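Local structure of ATP phosphoribosyltransferase regulatory subunit (Thermotoga maritima, 1USY) at residues L59-R62 / K63-S66; N101-D104 / D105-E108; E115-S118 / E119-G123. The protein is probably required for the first step of histidine biosynthesis and may allow histidine to feedback-regulate ATP phosphoribosyltransferase. All blocks are in the same frame, centred on the assembly; numbering follows the deposited sequence.

The three contacts come in series along a chain built on the class II aminoacyl-tRNA synthetase fold, and each is local to a helix end. Interaction 1 closes helix 54-63, just before the long antiparallel hairpin of strands 71-83 and 86-98. That hairpin leads into helix 103-120, which interaction 2 opens and interaction 3 ends. The centres of interactions 1 and 2 lie about 22 Å apart, as do those of 2 and 3, while 1 and 3 are about 33 Å apart; none touches another. Interaction 1 meets both a second copy of the subunit and a chain of another protein, whereas interactions 2 and 3 lie at the two ends of one helix and are touched by no other protein chain of the assembly.

Interaction 1: L59-R62 / K63-S66; sequences LNHR and KRYS
H61 and R64 run side by side and point the same way as helix 54-63, a helix of the class II synthetase fold, reaches its C-terminal end. The guanidinium of R64 comes in over one face of the imidazole, displaced toward the rim, with its CZ 4.2 Å above the ring plane. The two flat groups are turned 57° apart, so this is an inclined approach and not a parallel stack. NH1 of R64 makes the nearest touch, 3.4 Å from CD2 of H61; bends at chi2 and chi3 fold the arginine back to get there. The ring itself is held by other partners: NE2 bonds to E30, and ND1 makes a weak hydrogen bond to D2 of the second subunit.

On the neighbouring flank K63 reaches back across N60. Its CG stands beside its own backbone N (chi1 -78°), which sends the chain past the L59 carbonyl, and CE lies 3.4 Å from L59 O. R62 turns away to salt bridges with D68 and E261. Its carbonyl remains at the turn and accepts the backbone N-H of Y65, at 3.0 Å from N to O, while CD1 of the Y65 ring lies 3.6 Å from H61 O. Beyond K63 CE, the ammonium NZ donates to N60 OD1 at 3.2 Å, tilted 23° out of the amide's carbonyl plane.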
loop_
_atom_site.group_PDB
_atom_site.type_symbol
_atom_site.label_atom_id
_atom_site.label_comp_id
_atom_site.label_asym_id
_atom_site.label_seq_id
_atom_site.Cartn_x
_atom_site.Cartn_y
_atom_site.Cartn_z
ATOM N N LEU B 59 20.371 -3.426 17.788
ATOM C CA LEU B 59 20.868 -2.093 18.117
ATOM C C LEU B 59 19.819 -1.018 18.333
ATOM O O LEU B 59 20.035 -0.148 19.168
ATOM C CB LEU B 59 21.893 -1.615 17.099
ATOM C CG LEU B 59 23.310 -1.754 17.651
ATOM C CD1 LEU B 59 24.261 -2.033 16.532
ATOM C CD2 LEU B 59 23.684 -0.472 18.369
ATOM N N ASN B 60 18.713 -1.062 17.586
ATOM C CA ASN B 60 17.584 -0.181 17.862
ATOM C C ASN B 60 16.970 -0.463 19.224
ATOM O O ASN B 60 16.728 0.455 19.988
ATOM C CB ASN B 60 16.499 -0.279 16.782
ATOM C CG ASN B 60 16.817 0.548 15.547
ATOM O OD1 ASN B 60 17.381 1.657 15.632
ATOM N ND2 ASN B 60 16.461 0.009 14.381
ATOM N N HIS B 61 16.744 -1.741 19.527
ATOM C CA HIS B 61 16.125 -2.155 20.790
ATOM C C HIS B 61 16.926 -1.871 22.053
ATOM O O HIS B 61 16.370 -1.814 23.136
ATOM C CB HIS B 61 15.775 -3.628 20.728
ATOM C CG HIS B 61 14.636 -3.916 19.808
ATOM N ND1 HIS B 61 13.583 -4.730 20.159
ATOM C CD2 HIS B 61 14.374 -3.485 18.551
ATOM C CE1 HIS B 61 12.728 -4.797 19.153
ATOM N NE2 HIS B 61 13.189 -4.056 18.165
ATOM N N ARG B 62 18.238 -1.734 21.899
ATOM C CA ARG B 62 19.132 -1.242 22.934
ATOM C C ARG B 62 18.836 0.238 23.238
ATOM O O ARG B 62 18.787 0.637 24.406
ATOM C CB ARG B 62 20.581 -1.425 22.460
ATOM C CG ARG B 62 21.649 -1.201 23.520
ATOM C CD ARG B 62 23.095 -1.339 23.018
ATOM N NE ARG B 62 23.826 -0.120 23.345
ATOM C CZ ARG B 62 24.806 -0.022 24.241
ATOM N NH1 ARG B 62 25.242 -1.079 24.914
ATOM N NH2 ARG B 62 25.372 1.156 24.458
ATOM N N LYS B 63 18.609 1.036 22.182
ATOM C CA LYS B 63 18.395 2.501 22.278
ATOM C C LYS B 63 17.041 2.897 22.881
ATOM O O LYS B 63 16.851 4.048 23.313
ATOM C CB LYS B 63 18.549 3.160 20.898
ATOM C CG LYS B 63 19.993 3.361 20.450
ATOM C CD LYS B 63 20.062 4.002 19.062
ATOM C CE LYS B 63 19.800 2.980 17.940
ATOM N NZ LYS B 63 19.793 3.553 16.553
ATOM N N ARG B 64 16.099 1.950 22.883
ATOM C CA ARG B 64 14.813 2.131 23.557
ATOM C C ARG B 64 15.068 2.174 25.061
ATOM O O ARG B 64 14.315 2.822 25.809
ATOM C CB ARG B 64 13.808 1.016 23.216
ATOM C CG ARG B 64 13.895 0.440 21.799
ATOM C CD ARG B 64 12.967 1.095 20.758
ATOM N NE ARG B 64 11.699 0.369 20.615
ATOM C CZ ARG B 64 11.420 -0.522 19.662
ATOM N NH1 ARG B 64 12.307 -0.818 18.719
ATOM N NH2 ARG B 64 10.231 -1.109 19.641
ATOM N N TYR B 65 16.145 1.500 25.480
ATOM C CA TYR B 65 16.568 1.440 26.880
ATOM C C TYR B 65 17.586 2.543 27.183
ATOM O O TYR B 65 18.746 2.447 26.796
ATOM C CB TYR B 65 17.121 0.040 27.211
ATOM C CG TYR B 65 16.034 -1.014 27.340
ATOM C CD1 TYR B 65 14.997 -1.102 26.397
ATOM C CD2 TYR B 65 16.029 -1.917 28.409
ATOM C CE1 TYR B 65 13.984 -2.063 26.501
ATOM C CE2 TYR B 65 15.013 -2.892 28.532
ATOM C CZ TYR B 65 13.992 -2.953 27.569
ATOM O OH TYR B 65 12.987 -3.893 27.661
ATOM N N SER B 66 17.147 3.587 27.885
ATOM C CA SER B 66 17.942 4.815 27.980
ATOM C C SER B 66 18.633 5.145 29.318
ATOM O O SER B 66 18.758 6.333 29.655
ATOM C CB SER B 66 17.147 6.029 27.469
ATOM O OG SER B 66 17.728 6.531 26.270
#

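Interaction 2: N101-D104 / D105-E108; sequences NSLD and DSLE
The carboxylate of D105 turns back on N101 and S102, where OD2 collects two backbone N-H groups. The firmer bond comes from N101 N, 3.1 Å from D105 OD2; it reaches the oxygen on the anti side and 27° out of the carboxylate plane. S102 N adds a weak, longer bond at 3.5 Å to that same D105 OD2. With CG standing beside its own backbone N (chi1 -78°), D105 directs the acid toward the start of the helix, and its other oxygen, OD1, has a long, weak ion pair with K97. The amide of D105 is met in turn by the carbonyl of S102: N to S102 O is 3.0 Å.

This is the first turn of helix 103-120, the helix that follows strand 86-98 in the class II synthetase fold. The D105 carboxylate on S102 N resembles one half of a capping box; the other half is not made, since S102 OG stands 4.0 Å from D105 N. Regular helical bonding sets in one residue on. L103 O accepts the N-H of L107 at 2.8 Å from N to O and has a weak second donor in S106 N. D104 O then takes E108 N at 3.2 Å.

The polar ends of the second turn are satisfied by other parts of the chain: S106 OG bonds to E255, and E108 OE2 makes a salt bridge to K72. Between them the helix has an apolar flank. CD2 of L103 leans obliquely onto CG of L107 at 3.8 Å, and both leucines pack against helix 199-215, where L107 touches S207 and F211.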
loop_
_atom_site.group_PDB
_atom_site.type_symbol
_atom_site.label_atom_id
_atom_site.label_comp_id
_atom_site.label_asym_id
_atom_site.label_seq_id
_atom_site.Cartn_x
_atom_site.Cartn_y
_atom_site.Cartn_z
ATOM N N ASN B 101 34.609 -5.190 24.683
ATOM C CA ASN B 101 35.575 -4.579 25.597
ATOM C C ASN B 101 37.018 -4.961 25.225
ATOM O O ASN B 101 37.967 -4.226 25.520
ATOM C CB ASN B 101 35.240 -4.913 27.072
ATOM C CG ASN B 101 33.931 -4.267 27.539
ATOM O OD1 ASN B 101 33.010 -4.963 27.979
ATOM N ND2 ASN B 101 33.848 -2.928 27.448
ATOM N N SER B 102 37.163 -6.094 24.542
ATOM C CA SER B 102 38.470 -6.591 24.179
ATOM C C SER B 102 38.349 -7.578 23.018
ATOM O O SER B 102 37.248 -7.998 22.658
ATOM C CB SER B 102 39.114 -7.272 25.388
ATOM O OG SER B 102 38.170 -8.109 26.041
ATOM N N LEU B 103 39.488 -7.947 22.440
ATOM C CA LEU B 103 39.527 -9.007 21.444
ATOM C C LEU B 103 38.883 -10.282 22.002
ATOM O O LEU B 103 38.179 -10.997 21.263
ATOM C CB LEU B 103 40.972 -9.291 21.032
ATOM C CG LEU B 103 41.302 -9.568 19.565
ATOM C CD1 LEU B 103 42.614 -10.325 19.550
ATOM C CD2 LEU B 103 40.213 -10.339 18.849
ATOM N N ASP B 104 39.129 -10.549 23.295
ATOM C CA ASP B 104 38.590 -11.722 23.978
ATOM C C ASP B 104 37.079 -11.871 23.799
ATOM O O ASP B 104 36.557 -13.002 23.752
ATOM C CB ASP B 104 38.934 -11.686 25.446
ATOM C CG ASP B 104 40.372 -12.070 25.714
ATOM O OD1 ASP B 104 41.159 -12.042 24.756
ATOM O OD2 ASP B 104 40.804 -12.406 26.846
ATOM N N ASP B 105 36.389 -10.733 23.658
ATOM C CA ASP B 105 34.946 -10.718 23.390
ATOM C C ASP B 105 34.609 -11.174 21.981
ATOM O O ASP B 105 33.643 -11.917 21.797
ATOM C CB ASP B 105 34.361 -9.345 23.651
ATOM C CG ASP B 105 34.164 -9.096 25.109
ATOM O OD1 ASP B 105 33.591 -9.975 25.779
ATOM O OD2 ASP B 105 34.563 -8.073 25.687
ATOM N N SER B 106 35.419 -10.744 21.005
ATOM C CA SER B 106 35.244 -11.137 19.618
ATOM C C SER B 106 35.561 -12.598 19.488
ATOM O O SER B 106 34.849 -13.320 18.791
ATOM C CB SER B 106 36.155 -10.350 18.677
ATOM O OG SER B 106 36.005 -8.966 18.839
ATOM N N LEU B 107 36.633 -13.037 20.145
ATOM C CA LEU B 107 36.994 -14.465 20.125
ATOM C C LEU B 107 35.916 -15.426 20.653
ATOM O O LEU B 107 35.700 -16.475 20.065
ATOM C CB LEU B 107 38.330 -14.709 20.812
ATOM C CG LEU B 107 39.474 -13.826 20.279
ATOM C CD1 LEU B 107 40.634 -13.722 21.295
ATOM C CD2 LEU B 107 39.960 -14.310 18.915
ATOM N N GLU B 108 35.225 -15.039 21.727
ATOM C CA GLU B 108 34.106 -15.789 22.280
ATOM C C GLU B 108 32.978 -15.939 21.255
ATOM O O GLU B 108 32.434 -17.039 21.079
ATOM C CB GLU B 108 33.615 -15.125 23.569
ATOM C CG GLU B 108 32.270 -15.623 24.070
ATOM C CD GLU B 108 32.143 -15.554 25.576
ATOM O OE1 GLU B 108 32.784 -16.376 26.270
ATOM O OE2 GLU B 108 31.393 -14.691 26.072
#

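Interaction 3: E115-S118 / E119-G123; sequences ESAS and EFFEG
F120 has CG anti to its carbonyl carbon (chi1 -61°), which swings the ring back over the preceding turn and onto S116. F121 takes the same first torsion, but one step further round the helix, and it brings its own ring to A117. The second torsion, 168° in F120 and 91° in F121, turns the two phenyls differently against their partners. F120 offers a face: the carbonyl carbon of S116 lies over it, offset toward the rim, and S116 CB touches the ring atom CE1 at 3.6 Å. F121 offers its edge, with A117 O lying in the plane of the ring and 3.3 Å from CD1.

The same A117 oxygen accepts the backbone N-H of F121, at 3.1 Å from N to O. E115 and E119 stand one turn apart, their OE2 and OE1 4.4 Å from each other. The like charges are bridged by K15, which makes a salt bridge to each of these oxygens and probably offsets their repulsion. E119 OE2 also bonds to S11, while S116 OG turns back to the carbonyl of I112.

Replacing F120 by an alanine would probably take the aromatic ring off S116 CB and open a gap toward S11 and F12 of helix 6-16.

F121 is the first residue to leave helical backbone angles, and its ring packs on V250 and I268 of strands 248-257 and 262-269. The arrangement is the C-terminal end of a helix set between another helix and a largely antiparallel sheet, as in the class II synthetase fold.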
loop_
_atom_site.group_PDB
_atom_site.type_symbol
_atom_site.label_atom_id
_atom_site.label_comp_id
_atom_site.label_asym_id
_atom_site.label_seq_id
_atom_site.Cartn_x
_atom_site.Cartn_y
_atom_site.Cartn_z
ATOM N N GLU B 115 32.395 -23.188 16.134
ATOM C CA GLU B 115 32.065 -24.506 16.699
ATOM C C GLU B 115 30.697 -24.966 16.199
ATOM O O GLU B 115 30.527 -26.163 15.846
ATOM C CB GLU B 115 32.066 -24.509 18.216
ATOM C CG GLU B 115 31.651 -25.844 18.801
ATOM C CD GLU B 115 31.569 -25.823 20.302
ATOM O OE1 GLU B 115 32.128 -24.907 20.919
ATOM O OE2 GLU B 115 30.949 -26.737 20.883
ATOM N N SER B 116 29.751 -24.021 16.152
ATOM C CA SER B 116 28.423 -24.299 15.621
ATOM C C SER B 116 28.467 -24.708 14.161
ATOM O O SER B 116 27.746 -25.616 13.744
ATOM C CB SER B 116 27.490 -23.097 15.784
ATOM O OG SER B 116 27.288 -22.854 17.163
ATOM N N ALA B 117 29.308 -24.044 13.381
ATOM C CA ALA B 117 29.334 -24.307 11.941
ATOM C C ALA B 117 29.992 -25.658 11.636
ATOM O O ALA B 117 29.515 -26.434 10.806
ATOM C CB ALA B 117 29.996 -23.151 11.158
ATOM N N SER B 118 31.061 -25.958 12.347
ATOM C CA SER B 118 31.726 -27.220 12.132
ATOM C C SER B 118 30.892 -28.409 12.626
ATOM O O SER B 118 31.180 -29.551 12.281
ATOM C CB SER B 118 33.117 -27.206 12.748
ATOM O OG SER B 118 33.018 -27.020 14.131
ATOM N N GLU B 119 29.843 -28.155 13.396
ATOM C CA GLU B 119 28.968 -29.245 13.837
ATOM C C GLU B 119 27.603 -29.247 13.111
ATOM O O GLU B 119 26.943 -30.271 13.023
ATOM C CB GLU B 119 28.843 -29.281 15.373
ATOM C CG GLU B 119 27.607 -28.588 15.951
ATOM C CD GLU B 119 27.265 -28.981 17.398
ATOM O OE1 GLU B 119 28.159 -28.844 18.279
ATOM O OE2 GLU B 119 26.094 -29.410 17.657
ATOM N N PHE B 120 27.213 -28.114 12.539
ATOM C CA PHE B 120 25.968 -28.052 11.774
ATOM C C PHE B 120 26.106 -28.462 10.311
ATOM O O PHE B 120 25.140 -28.869 9.682
ATOM C CB PHE B 120 25.327 -26.659 11.868
ATOM C CG PHE B 120 24.958 -26.250 13.273
ATOM C CD1 PHE B 120 24.608 -24.933 13.545
ATOM C CD2 PHE B 120 24.984 -27.177 14.336
ATOM C CE1 PHE B 120 24.290 -24.538 14.863
ATOM C CE2 PHE B 120 24.662 -26.801 15.635
ATOM C CZ PHE B 120 24.312 -25.467 15.908
ATOM N N PHE B 121 27.304 -28.362 9.778
ATOM C CA PHE B 121 27.515 -28.671 8.384
ATOM C C PHE B 121 28.489 -29.811 8.277
ATOM O O PHE B 121 29.346 -29.985 9.148
ATOM C CB PHE B 121 28.013 -27.438 7.643
ATOM C CG PHE B 121 27.051 -26.307 7.697
ATOM C CD1 PHE B 121 27.133 -25.375 8.729
ATOM C CD2 PHE B 121 26.022 -26.191 6.745
ATOM C CE1 PHE B 121 26.213 -24.307 8.812
ATOM C CE2 PHE B 121 25.064 -25.127 6.824
ATOM C CZ PHE B 121 25.180 -24.180 7.862
ATOM N N GLU B 122 28.359 -30.590 7.206
ATOM C CA GLU B 122 29.111 -31.816 7.106
ATOM C C GLU B 122 30.517 -31.439 6.866
ATOM O O GLU B 122 31.444 -31.948 7.499
ATOM C CB GLU B 122 28.614 -32.691 5.949
ATOM C CG GLU B 122 27.991 -34.010 6.410
ATOM C CD GLU B 122 26.499 -33.873 6.732
ATOM O OE1 GLU B 122 26.157 -33.552 7.908
ATOM O OE2 GLU B 122 25.657 -34.080 5.808
ATOM N N GLY B 123 30.659 -30.493 5.953
ATOM C CA GLY B 123 31.833 -30.433 5.108
ATOM C C GLY B 123 32.970 -29.978 5.926
ATOM O O GLY B 123 32.736 -29.407 6.979
#